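Local coordinates for Bd3460 (Bdellovibrio bacteriovorus HD100, PDB 5CED), which is an ankyrin-repeat protein that forms a complex with Bd3459, whose penicillin-binding pocket it faces, and may regulate that protein, at residues Ala36-Asp41 and Ala70-Asn75. Residues are numbered along the deposited sequence; the frame is centred on the assembly and turned at random.
Sequences AAEQGD and AAMGGN. With PNM (open form - penicillin g), chain C.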
# COMPACT_ATOMS: atom_id res chain seq x y z
N ALA B 36 -6.26 -3.09 17.72
CA ALA B 36 -5.10 -3.94 17.51
C ALA B 36 -5.26 -4.86 16.31
O ALA B 36 -4.35 -5.01 15.51
CB ALA B 36 -4.82 -4.74 18.76
N ALA B 37 -6.42 -5.50 16.22
CA ALA B 37 -6.73 -6.40 15.15
C ALA B 37 -6.70 -5.69 13.77
O ALA B 37 -6.22 -6.28 12.80
CB ALA B 37 -8.10 -7.02 15.38
N GLU B 38 -7.23 -4.47 13.70
CA GLU B 38 -7.17 -3.70 12.45
C GLU B 38 -5.78 -3.26 12.10
O GLU B 38 -5.39 -3.35 10.94
CB GLU B 38 -8.06 -2.47 12.48
CG GLU B 38 -8.38 -1.99 11.06
CD GLU B 38 -9.01 -0.62 11.05
OE1 GLU B 38 -9.18 -0.05 12.17
OE2 GLU B 38 -9.30 -0.09 9.94
N GLN B 39 -5.03 -2.79 13.08
CA GLN B 39 -3.67 -2.27 12.82
C GLN B 39 -2.65 -3.34 12.53
O GLN B 39 -1.62 -3.07 11.92
CB GLN B 39 -3.22 -1.40 13.98
CG GLN B 39 -4.05 -0.14 14.01
CD GLN B 39 -3.74 0.76 15.17
OE1 GLN B 39 -2.73 0.61 15.86
NE2 GLN B 39 -4.61 1.74 15.38
N GLY B 40 -2.95 -4.56 12.94
CA GLY B 40 -2.09 -5.70 12.67
C GLY B 40 -1.08 -6.00 13.76
O GLY B 40 -0.06 -6.60 13.48
N ASP B 41 -1.39 -5.62 15.01
CA ASP B 41 -0.53 -5.86 16.19
C ASP B 41 -0.92 -7.22 16.82
O ASP B 41 -1.75 -7.32 17.73
CB ASP B 41 -0.70 -4.68 17.18
CG ASP B 41 0.30 -4.71 18.34
OD1 ASP B 41 0.96 -5.74 18.59
OD2 ASP B 41 0.42 -3.67 19.02
N ALA B 70 -9.71 -7.47 11.79
CA ALA B 70 -8.54 -8.15 11.21
C ALA B 70 -8.69 -8.35 9.73
O ALA B 70 -7.73 -8.12 8.98
CB ALA B 70 -8.28 -9.49 11.86
N ALA B 71 -9.87 -8.77 9.30
CA ALA B 71 -10.14 -8.98 7.87
C ALA B 71 -9.98 -7.73 7.03
O ALA B 71 -9.31 -7.75 5.99
CB ALA B 71 -11.52 -9.54 7.65
N MET B 72 -10.62 -6.65 7.50
CA MET B 72 -10.58 -5.34 6.87
C MET B 72 -9.16 -4.86 6.70
O MET B 72 -8.80 -4.31 5.67
CB MET B 72 -11.33 -4.32 7.72
CG MET B 72 -11.22 -2.90 7.22
SD MET B 72 -12.60 -1.92 7.83
CE MET B 72 -12.35 -2.14 9.57
N GLY B 73 -8.34 -5.06 7.72
CA GLY B 73 -6.95 -4.63 7.62
C GLY B 73 -6.01 -5.56 6.88
O GLY B 73 -4.84 -5.27 6.78
N GLY B 74 -6.50 -6.70 6.40
CA GLY B 74 -5.67 -7.60 5.61
C GLY B 74 -4.64 -8.35 6.46
O GLY B 74 -3.56 -8.70 5.97
N ASN B 75 -4.96 -8.60 7.73
CA ASN B 75 -3.96 -9.07 8.70
C ASN B 75 -4.15 -10.57 8.85
O ASN B 75 -4.95 -11.03 9.69
CB ASN B 75 -4.15 -8.32 10.02
CG ASN B 75 -3.90 -6.83 9.87
OD1 ASN B 75 -2.92 -6.42 9.28
ND2 ASN B 75 -4.76 -6.02 10.41
O8 PNM C . -3.86 6.25 3.52
C7 PNM C . -2.79 5.92 3.98
N4 PNM C . -2.45 3.54 3.33
C3 PNM C . -4.06 2.81 3.15
C11 PNM C . -4.34 2.71 1.74
O13 PNM C . -3.36 2.70 0.86
O12 PNM C . -5.55 2.62 1.39
C2 PNM C . -3.95 1.68 4.00
C10 PNM C . -5.35 1.31 4.50
C9 PNM C . -3.40 0.44 3.24
S1 PNM C . -2.88 2.16 5.35
C5 PNM C . -2.15 3.59 4.68
C6 PNM C . -2.96 4.87 5.00
N14 PNM C . -3.80 5.07 6.09
C15 PNM C . -3.70 4.78 7.44
O16 PNM C . -2.69 4.37 7.91
C17 PNM C . -5.00 5.12 8.21
C18 PNM C . -5.47 3.87 8.94
C19 PNM C . -5.95 4.03 10.25
C20 PNM C . -6.36 2.89 10.96
C21 PNM C . -6.29 1.63 10.38
C22 PNM C . -5.82 1.50 9.06
C23 PNM C . -5.42 2.63 8.35
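In the ankyrin-repeat array the C-terminal ends of helices 31-39 and 66-72 pack side by side, with Asn75, in the turn after helix 66-72, reaching back to the end of helix 31-39. The Asn75 amide nitrogen ND2 spans two successive carbonyls, giving one hydrogen bond of 2.8 Å to Ala37 O and another of 2.8 Å to Glu38 O. The two differ in direction: Ala37 O is met only 19° from its carbonyl plane, whereas ND2 sits well above the plane of Glu38 O, although that oxygen lies in the amide plane of Asn75. With CG anti to its carbonyl carbon (chi1 -64°), Asn75 turns its amide toward the end of helix 31-39, CG resting 3.5 Å from Gly40 CA. Ala37 O carries a second load, a CA-H...O contact from Ala70 CA at 3.4 Å, and small side chains let the helices come this close: Ala37 CB and Ala70 CB are 4.3 Å apart. Gly73 brings its backbone beside Glu38 O, and Gly74, with positive phi, ends its helix in a Schellman motif. Toward the ligand the packing changes character. Met72, bent at chi3 (58°), lays its methyl CE 3.7 Å from Glu38 OE2, while the extended Glu38 carries the same oxygen to 3.5 Å from C21 on the phenyl ring of the opened penicillin G. That oxygen is hydrogen-bonded to Tyr388 OH of the Bd3459 chain, which also packs on Met72. An asparagine from the turn after one helix holding two carbonyls at the end of the helix beside it, with small residues packed between them, exemplifies the repeat-to-repeat stacking of the ankyrin fold.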